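Long-range contacts in flavoredoxin (Desulfovibrio vulgaris str. 'Miyazaki F', PDB 2D5M), which binds flavin mononucleotide and probably carries electrons as a small flavoprotein of the flavin reductase-like family: residues Met116-Lys121 with Gly136-Val141; Arg63-Ile68 with Glu104-Pro109; Pro71-Val76 with Lys158-Ile163. All coordinates share one frame; numbering follows the deposited sequence.

Interaction 1: residues Met116-Lys121 with Gly136-Val141; sequences MAIELK and GEIMDV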
loop_
_atom_site.group_PDB
_atom_site.type_symbol
_atom_site.label_atom_id
_atom_site.label_comp_id
_atom_site.label_asym_id
_atom_site.label_seq_id
_atom_site.Cartn_x
_atom_site.Cartn_y
_atom_site.Cartn_z
ATOM N N MET A 116 3.152 -12.923 10.167
ATOM C CA MET A 116 3.288 -13.109 8.721
ATOM C C MET A 116 4.659 -12.579 8.272
ATOM O O MET A 116 5.079 -11.499 8.664
ATOM C CB MET A 116 2.190 -12.369 8.004
ATOM C CG MET A 116 2.183 -12.424 6.510
ATOM S SD MET A 116 0.544 -11.796 6.033
ATOM C CE MET A 116 0.735 -11.980 4.306
ATOM N N ALA A 117 5.311 -13.342 7.402
ATOM C CA ALA A 117 6.612 -12.981 6.876
ATOM C C ALA A 117 6.657 -13.394 5.381
ATOM O O ALA A 117 6.111 -14.407 4.990
ATOM C CB ALA A 117 7.721 -13.641 7.649
ATOM N N ILE A 118 7.313 -12.562 4.606
ATOM C CA ILE A 118 7.453 -12.739 3.170
ATOM C C ILE A 118 8.940 -12.757 2.843
ATOM O O ILE A 118 9.681 -11.877 3.322
ATOM C CB ILE A 118 6.743 -11.565 2.427
ATOM C CG1 ILE A 118 5.321 -11.369 2.897
ATOM C CG2 ILE A 118 6.849 -11.803 0.932
ATOM C CD1 ILE A 118 4.656 -10.123 2.339
ATOM N N GLU A 119 9.388 -13.735 2.079
ATOM C CA GLU A 119 10.764 -13.852 1.647
ATOM C C GLU A 119 10.906 -13.363 0.219
ATOM O O GLU A 119 10.172 -13.858 -0.660
ATOM C CB GLU A 119 11.226 -15.328 1.736
ATOM C CG GLU A 119 11.174 -15.894 3.133
ATOM C CD GLU A 119 12.019 -17.135 3.317
ATOM O OE1 GLU A 119 13.071 -17.221 2.599
ATOM O OE2 GLU A 119 11.667 -17.949 4.201
ATOM N N LEU A 120 11.810 -12.425 -0.010
ATOM C CA LEU A 120 11.956 -11.810 -1.331
ATOM C C LEU A 120 13.397 -11.864 -1.844
ATOM O O LEU A 120 14.379 -11.675 -1.142
ATOM C CB LEU A 120 11.482 -10.347 -1.334
ATOM C CG LEU A 120 10.035 -10.167 -0.862
ATOM C CD1 LEU A 120 9.967 -9.723 0.610
ATOM C CD2 LEU A 120 9.253 -9.185 -1.738
ATOM N N LYS A 121 13.473 -12.109 -3.168
ATOM C CA LYS A 121 14.702 -12.042 -3.949
ATOM C C LYS A 121 14.722 -10.749 -4.709
ATOM O O LYS A 121 13.756 -10.430 -5.436
ATOM C CB LYS A 121 14.775 -13.210 -4.929
ATOM C CG LYS A 121 15.906 -13.239 -5.931
ATOM C CD LYS A 121 15.843 -14.391 -6.925
ATOM C CE LYS A 121 14.638 -14.320 -7.847
ATOM N NZ LYS A 121 14.657 -15.104 -9.093
ATOM N N GLY A 136 11.296 -6.705 -5.168
ATOM C CA GLY A 136 11.550 -8.062 -4.738
ATOM C C GLY A 136 10.522 -9.021 -5.283
ATOM O O GLY A 136 9.332 -8.746 -5.260
ATOM N N GLU A 137 11.012 -10.150 -5.773
ATOM C CA GLU A 137 10.152 -11.267 -6.151
ATOM C C GLU A 137 9.813 -12.031 -4.878
ATOM O O GLU A 137 10.692 -12.434 -4.127
ATOM C CB GLU A 137 10.835 -12.193 -7.136
ATOM C CG GLU A 137 9.998 -13.387 -7.510
ATOM C CD GLU A 137 10.568 -14.278 -8.598
ATOM O OE1 GLU A 137 11.564 -13.869 -9.257
ATOM O OE2 GLU A 137 10.011 -15.401 -8.784
ATOM N N ILE A 138 8.539 -12.268 -4.646
ATOM C CA ILE A 138 8.064 -13.051 -3.526
ATOM C C ILE A 138 8.333 -14.525 -3.782
ATOM O O ILE A 138 7.812 -15.117 -4.723
ATOM C CB ILE A 138 6.537 -12.842 -3.314
ATOM C CG1 ILE A 138 6.228 -11.381 -3.005
ATOM C CG2 ILE A 138 6.007 -13.762 -2.253
ATOM C CD1 ILE A 138 4.730 -11.025 -3.007
ATOM N N MET A 139 9.179 -15.101 -2.925
ATOM C CA MET A 139 9.559 -16.497 -3.000
ATOM C C MET A 139 8.714 -17.356 -2.095
ATOM O O MET A 139 8.535 -18.571 -2.365
ATOM C CB MET A 139 11.070 -16.670 -2.708
ATOM C CG MET A 139 11.965 -15.773 -3.510
ATOM S SD MET A 139 11.686 -15.750 -5.298
ATOM C CE MET A 139 12.198 -17.399 -5.701
ATOM N N ASP A 140 8.211 -16.800 -0.985
ATOM C CA ASP A 140 7.374 -17.523 -0.039
ATOM C C ASP A 140 6.696 -16.530 0.846
ATOM O O ASP A 140 7.236 -15.485 1.186
ATOM C CB ASP A 140 8.212 -18.474 0.838
ATOM C CG ASP A 140 7.403 -19.510 1.573
ATOM O OD1 ASP A 140 6.318 -19.900 1.089
ATOM O OD2 ASP A 140 7.841 -19.989 2.634
ATOM N N VAL A 141 5.483 -16.851 1.239
ATOM C CA VAL A 141 4.730 -16.145 2.274
ATOM C C VAL A 141 4.428 -17.157 3.392
ATOM O O VAL A 141 3.853 -18.216 3.134
ATOM C CB VAL A 141 3.430 -15.582 1.689
ATOM C CG1 VAL A 141 2.637 -14.911 2.825
ATOM C CG2 VAL A 141 3.685 -14.657 0.512
#
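Four backbone hydrogen bonds tie Glu119 and Lys121 to the strand 136-141. Glu119 N donates to Asp140 O, while Glu119 O takes the amide of Met139 at 2.8 Å (Met139 N to Glu119 O), a nearly straight bond of 167°. Lys121 uses both its N and its O on Glu137. Between these pairs run CA-H...O contacts, the shortest from Leu120 CA to Glu137 O at 3.1 Å. Because Met139 and Asp140 both stand opposite Glu119, the register slips by one residue: a classic beta bulge in the antiparallel hairpin of strands 116-126 and 133-144, part of the main sheet of the FMN-binding domain. The apolar contacts lie on the sheet face of Ile118, Leu120, Ile138 and Val141. Ile118 CG2 meets Ile138 CG2 at 3.8 Å, and Leu120 CD2 reaches Ile138 CG1 at 3.9 Å; Ile46 of the strand 44-48 packs on all three residues. Met116, extended with CG anti to its N (chi1 179°), brings CE to 3.8 Å from Val141 CG1. Charged groups occupy the other face. Lys121 and Glu137 run side by side, and the lysine bends at chi3 (65°) to set NZ 3.3 Å from Glu137 OE1, a salt bridge with a weak hydrogen bond. Met139 SD lies against Lys121 CB. Lys142 bridges the carboxylates of Glu119 and Asp140; Glu119 also accepts His105 N, and Asp140 binds Ser4 of the second subunit.

Interaction 2: residues Arg63-Ile68 with Glu104-Pro109; sequences RGAFTI and EHVDAP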
loop_
_atom_site.group_PDB
_atom_site.type_symbol
_atom_site.label_atom_id
_atom_site.label_comp_id
_atom_site.label_asym_id
_atom_site.label_seq_id
_atom_site.Cartn_x
_atom_site.Cartn_y
_atom_site.Cartn_z
ATOM N N ARG A 63 23.383 -8.222 -0.691
ATOM C CA ARG A 63 22.916 -9.595 -0.635
ATOM C C ARG A 63 21.834 -9.952 -1.616
ATOM O O ARG A 63 21.558 -11.131 -1.879
ATOM C CB ARG A 63 22.419 -9.936 0.765
ATOM C CG ARG A 63 23.700 -10.144 1.645
ATOM C CD ARG A 63 23.268 -10.725 2.966
ATOM N NE ARG A 63 24.391 -10.715 3.867
ATOM C CZ ARG A 63 25.207 -11.709 4.093
ATOM N NH1 ARG A 63 25.086 -12.873 3.468
ATOM N NH2 ARG A 63 26.197 -11.515 4.936
ATOM N N GLY A 64 21.171 -8.926 -2.187
ATOM C CA GLY A 64 20.124 -9.231 -3.192
ATOM C C GLY A 64 18.932 -9.948 -2.636
ATOM O O GLY A 64 18.272 -10.689 -3.370
ATOM N N ALA A 65 18.612 -9.748 -1.372
ATOM C CA ALA A 65 17.563 -10.473 -0.698
ATOM C C ALA A 65 17.088 -9.656 0.502
ATOM O O ALA A 65 17.884 -8.971 1.135
ATOM C CB ALA A 65 18.093 -11.809 -0.176
ATOM N N PHE A 66 15.791 -9.779 0.811
ATOM C CA PHE A 66 15.242 -9.139 1.974
ATOM C C PHE A 66 13.935 -9.867 2.315
ATOM O O PHE A 66 13.383 -10.595 1.494
ATOM C CB PHE A 66 14.990 -7.649 1.777
ATOM C CG PHE A 66 14.068 -7.241 0.639
ATOM C CD1 PHE A 66 12.721 -6.952 0.916
ATOM C CD2 PHE A 66 14.510 -7.091 -0.644
ATOM C CE1 PHE A 66 11.889 -6.500 -0.101
ATOM C CE2 PHE A 66 13.651 -6.700 -1.679
ATOM C CZ PHE A 66 12.333 -6.392 -1.411
ATOM N N THR A 67 13.470 -9.661 3.533
ATOM C CA THR A 67 12.178 -10.132 3.933
ATOM C C THR A 67 11.281 -8.933 4.268
ATOM O O THR A 67 11.771 -7.840 4.484
ATOM C CB THR A 67 12.238 -11.050 5.176
ATOM O OG1 THR A 67 12.663 -10.245 6.260
ATOM C CG2 THR A 67 13.148 -12.223 4.935
ATOM N N ILE A 68 9.968 -9.193 4.322
ATOM C CA ILE A 68 8.986 -8.293 4.886
ATOM C C ILE A 68 8.262 -9.063 5.972
ATOM O O ILE A 68 7.646 -10.074 5.710
ATOM C CB ILE A 68 8.051 -7.743 3.809
ATOM C CG1 ILE A 68 8.810 -6.745 2.919
ATOM C CG2 ILE A 68 6.784 -7.121 4.453
ATOM C CD1 ILE A 68 8.087 -6.342 1.663
ATOM N N GLU A 104 14.104 -19.315 4.638
ATOM C CA GLU A 104 14.296 -20.665 4.090
ATOM C C GLU A 104 14.686 -20.619 2.638
ATOM O O GLU A 104 15.279 -21.606 2.145
ATOM C CB GLU A 104 13.014 -21.489 4.330
ATOM C CG GLU A 104 12.813 -21.722 5.840
ATOM C CD GLU A 104 11.522 -22.493 6.105
ATOM O OE1 GLU A 104 10.520 -22.169 5.373
ATOM O OE2 GLU A 104 11.449 -23.419 6.953
ATOM N N HIS A 105 14.316 -19.556 1.922
ATOM C CA HIS A 105 14.474 -19.446 0.497
ATOM C C HIS A 105 15.427 -18.323 0.082
ATOM O O HIS A 105 15.903 -18.317 -1.049
ATOM C CB HIS A 105 13.112 -19.224 -0.186
ATOM C CG HIS A 105 12.131 -20.297 0.131
ATOM N ND1 HIS A 105 12.034 -21.465 -0.564
ATOM C CD2 HIS A 105 11.215 -20.350 1.158
ATOM C CE1 HIS A 105 11.074 -22.174 0.031
ATOM N NE2 HIS A 105 10.568 -21.543 1.064
ATOM N N VAL A 106 15.645 -17.342 0.954
ATOM C CA VAL A 106 16.440 -16.133 0.606
ATOM C C VAL A 106 17.375 -15.830 1.781
ATOM O O VAL A 106 17.093 -16.203 2.918
ATOM C CB VAL A 106 15.603 -14.904 0.231
ATOM C CG1 VAL A 106 14.506 -15.260 -0.792
ATOM C CG2 VAL A 106 14.961 -14.270 1.458
ATOM N N ASP A 107 18.423 -15.108 1.406
ATOM C CA ASP A 107 19.510 -14.742 2.335
ATOM C C ASP A 107 19.189 -13.499 3.158
ATOM O O ASP A 107 19.790 -12.416 2.969
ATOM C CB ASP A 107 20.778 -14.536 1.534
ATOM C CG ASP A 107 21.997 -14.366 2.412
ATOM O OD1 ASP A 107 21.950 -14.764 3.606
ATOM O OD2 ASP A 107 23.007 -13.854 1.868
ATOM N N ALA A 108 18.218 -13.613 4.068
ATOM C CA ALA A 108 17.720 -12.519 4.912
ATOM C C ALA A 108 16.949 -13.103 6.072
ATOM O O ALA A 108 16.300 -14.148 5.914
ATOM C CB ALA A 108 16.842 -11.562 4.130
ATOM N N PRO A 109 16.940 -12.426 7.211
ATOM C CA PRO A 109 16.137 -12.853 8.351
ATOM C C PRO A 109 14.726 -12.241 8.309
ATOM O O PRO A 109 14.587 -11.132 7.763
ATOM C CB PRO A 109 16.875 -12.280 9.543
ATOM C CG PRO A 109 17.385 -10.952 8.998
ATOM C CD PRO A 109 17.681 -11.215 7.529
HETATM O O HOH W 1 23.097 -13.265 -0.770
HETATM O O HOH W 2 19.700 -9.640 3.414
#
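Thr67 and Ala65, on the face of strand 65-68 turned to the loop 104-109, receive an inverse gamma turn centred on Asp107. The turn belongs to the connection between the short strands 100-102 and 109-111, and its weak bond runs from Ala108 N to Val106 O. At the buried end the packing is close. Ala65 CB sits 3.6 Å from Asp107 O and also meets Val106 CB, while Ala108 CB rests 3.6 Å from Phe66 CA, over the backbone of the strand. The phenyl ring of Phe66 leaves on the other side of the strand, where it packs on Leu120, Val19 and Val48. Thr67 OG1, placed between its own N and carbonyl carbon (chi1 66°), gives a short hydrogen bond to Pro109 O. Its CG2 lies beside Ala108.

Toward Arg63 the contact is looser, polar and wet. One water donates to both Ala65 O and Asp107 O and so links the two backbones; another donates to Arg63 O and Asp107 OD2. The guanidinium stands almost upright to the carboxylate, the planes 84° apart, which fits a single-point grip rather than a paired one. Arg63 NH2 also bonds Asp23 O, and NE makes a weak bond to Tyr22 O. Arg63 NH1 meets Asp107 OD2 at 2.8 Å, with the oxygen 7° out of the guanidinium plane and its syn lone pair in use.

Interaction 3: residues Pro71-Val76 with Lys158-Ile163; sequences PSRAYV and KVDPVI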
loop_
_atom_site.group_PDB
_atom_site.type_symbol
_atom_site.label_atom_id
_atom_site.label_comp_id
_atom_site.label_asym_id
_atom_site.label_seq_id
_atom_site.Cartn_x
_atom_site.Cartn_y
_atom_site.Cartn_z
ATOM N N PRO A 71 3.882 -6.665 11.285
ATOM C CA PRO A 71 3.629 -6.690 12.746
ATOM C C PRO A 71 2.111 -6.786 12.992
ATOM O O PRO A 71 1.296 -6.203 12.269
ATOM C CB PRO A 71 4.132 -5.357 13.233
ATOM C CG PRO A 71 3.993 -4.471 12.035
ATOM C CD PRO A 71 4.264 -5.345 10.802
ATOM N N SER A 72 1.744 -7.419 14.074
ATOM C CA SER A 72 0.441 -7.366 14.705
ATOM C C SER A 72 0.460 -6.199 15.691
ATOM O O SER A 72 1.512 -5.601 15.982
ATOM C CB SER A 72 0.070 -8.632 15.412
ATOM O OG SER A 72 1.033 -8.913 16.381
ATOM N N ARG A 73 -0.716 -5.850 16.210
ATOM C CA ARG A 73 -0.777 -4.654 17.032
ATOM C C ARG A 73 0.097 -4.771 18.270
ATOM O O ARG A 73 0.558 -3.735 18.755
ATOM C CB ARG A 73 -2.232 -4.367 17.430
ATOM C CG ARG A 73 -2.753 -5.180 18.608
ATOM C CD ARG A 73 -4.184 -4.794 18.938
ATOM N NE ARG A 73 -5.080 -5.085 17.866
ATOM C CZ ARG A 73 -6.322 -4.604 17.709
ATOM N NH1 ARG A 73 -6.820 -3.753 18.593
ATOM N NH2 ARG A 73 -7.015 -5.015 16.641
ATOM N N ALA A 74 0.347 -5.969 18.790
ATOM C CA ALA A 74 1.224 -6.075 19.962
ATOM C C ALA A 74 2.637 -5.570 19.744
ATOM O O ALA A 74 3.355 -5.303 20.710
ATOM C CB ALA A 74 1.251 -7.565 20.391
ATOM N N TYR A 75 3.041 -5.503 18.477
ATOM C CA TYR A 75 4.399 -5.157 18.115
ATOM C C TYR A 75 4.469 -3.774 17.433
ATOM O O TYR A 75 5.487 -3.470 16.792
ATOM C CB TYR A 75 5.015 -6.251 17.222
ATOM C CG TYR A 75 5.158 -7.535 17.994
ATOM C CD1 TYR A 75 6.184 -7.665 18.941
ATOM C CD2 TYR A 75 4.255 -8.581 17.835
ATOM C CE1 TYR A 75 6.327 -8.839 19.669
ATOM C CE2 TYR A 75 4.429 -9.732 18.585
ATOM C CZ TYR A 75 5.421 -9.839 19.483
ATOM O OH TYR A 75 5.585 -10.995 20.241
ATOM N N VAL A 76 3.459 -2.958 17.601
ATOM C CA VAL A 76 3.465 -1.635 17.006
ATOM C C VAL A 76 4.621 -0.774 17.551
ATOM O O VAL A 76 5.266 -0.066 16.770
ATOM C CB VAL A 76 2.098 -0.917 17.162
ATOM C CG1 VAL A 76 1.764 -0.551 18.596
ATOM C CG2 VAL A 76 2.070 0.321 16.242
ATOM N N LYS A 158 -7.017 -12.057 12.402
ATOM C CA LYS A 158 -6.113 -12.810 13.255
ATOM C C LYS A 158 -4.678 -12.378 13.051
ATOM O O LYS A 158 -3.912 -12.210 14.033
ATOM C CB LYS A 158 -6.256 -14.322 13.008
ATOM C CG LYS A 158 -7.618 -14.840 13.501
ATOM C CD LYS A 158 -7.800 -16.303 13.161
ATOM C CE LYS A 158 -8.926 -16.989 13.918
ATOM N NZ LYS A 158 -8.755 -18.476 13.745
ATOM N N VAL A 159 -4.269 -12.161 11.792
ATOM C CA VAL A 159 -2.964 -11.550 11.537
ATOM C C VAL A 159 -2.842 -10.214 12.277
ATOM O O VAL A 159 -1.822 -9.892 12.917
ATOM C CB VAL A 159 -2.703 -11.399 10.035
ATOM C CG1 VAL A 159 -1.409 -10.665 9.775
ATOM C CG2 VAL A 159 -2.660 -12.771 9.373
ATOM N N ASP A 160 -3.897 -9.422 12.161
ATOM C CA ASP A 160 -4.030 -8.166 12.856
ATOM C C ASP A 160 -2.921 -7.173 12.499
ATOM O O ASP A 160 -2.269 -6.588 13.374
ATOM C CB ASP A 160 -4.056 -8.426 14.374
ATOM C CG ASP A 160 -4.453 -7.235 15.166
ATOM O OD1 ASP A 160 -3.865 -7.002 16.267
ATOM O OD2 ASP A 160 -5.393 -6.511 14.735
ATOM N N PRO A 161 -2.740 -6.916 11.215
ATOM C CA PRO A 161 -1.635 -6.056 10.762
ATOM C C PRO A 161 -1.853 -4.576 11.074
ATOM O O PRO A 161 -2.972 -4.099 11.250
ATOM C CB PRO A 161 -1.681 -6.258 9.236
ATOM C CG PRO A 161 -3.131 -6.476 8.934
ATOM C CD PRO A 161 -3.633 -7.298 10.093
ATOM N N VAL A 162 -0.756 -3.846 11.147
ATOM C CA VAL A 162 -0.803 -2.419 11.414
ATOM C C VAL A 162 -0.895 -1.642 10.114
ATOM O O VAL A 162 -0.216 -1.934 9.124
ATOM C CB VAL A 162 0.426 -1.983 12.212
ATOM C CG1 VAL A 162 0.499 -0.502 12.483
ATOM C CG2 VAL A 162 0.572 -2.718 13.533
ATOM N N ILE A 163 -1.685 -0.594 10.134
ATOM C CA ILE A 163 -1.845 0.377 9.104
ATOM C C ILE A 163 -1.166 1.687 9.496
ATOM O O ILE A 163 -1.352 2.138 10.625
ATOM C CB ILE A 163 -3.354 0.712 8.782
ATOM C CG1 ILE A 163 -4.081 -0.572 8.340
ATOM C CG2 ILE A 163 -3.587 1.791 7.818
ATOM C CD1 ILE A 163 -5.566 -0.365 8.558
#
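Arg73 and Asp160 form a side-on salt bridge in which two nitrogens of the guanidinium each take one carboxylate oxygen. Arg73 NE donates to Asp160 OD1 at 2.8 Å and Arg73 NH2 to Asp160 OD2 at 2.9 Å, both bonds fairly straight, and the two flat groups are nearly coplanar, 21° apart. OD1 is approached through its syn lone pair; at OD2 the donor comes from the syn side but stands out of the carboxylate plane. The arginine gets there by folding: CG lies between its own N and carbonyl carbon (chi1 81°), and a second bend, at chi3, turns the NE edge of the guanidinium toward Asp160 OD1. This brings Arg73 CG within 3.2 Å of Asp160 OD1, which also accepts a weak bond from Arg73 N. Asp160 leaves the helix 156-159 with positive phi and holds its CG anti to its N (chi1 -169°), extending the carboxylate toward Arg73.

Along the backbone, Ser72 CB abuts Val159 O, and Ser72 CA points its hydrogen at Asp160 O, 3.1 Å away. Val162 fits between the loop residues: its CG2 meets Pro71 CG at 4.1 Å, its CG1 meets Val76 CG2 at 4.2 Å, and each pair crosses at about a right angle. Tyr171 packs against both valines, and the side chain of Val162 is about 8 Å from the bound FMN. The contact thus pins the turn before helix 76-82 to the residues that lead from helix 156-159 into the strand holding Ile163. With NE and NH2 on Asp160 and NH1 on Glu176 of the second subunit, the Arg73 guanidinium is shared by two carboxylates, an arrangement that probably favours the ionised form of both acids and couples this loop to the dimer interface.

Interactions 1 and 2 are neighbours, their centres about 8 Å apart: strands 116-126 and 65-70 lie side by side in the main sheet, and Ile118 N of the first probably bonds Ile68 O of the second. Interaction 3 has its centre about 18 Å from that of interaction 1 and about 22 Å from that of interaction 2, across the chain's centre from the latter, though its loop 71-76 continues the strand of interaction 2. All three are largely buried. Regular backbone pairing dominates interaction 1, whereas 2 and 3 attach loops, each through an arginine-aspartate bridge: single-point and watered in 2, two-pronged in 3. Interactions 1 and 3 also touch the second subunit; interaction 2 does not.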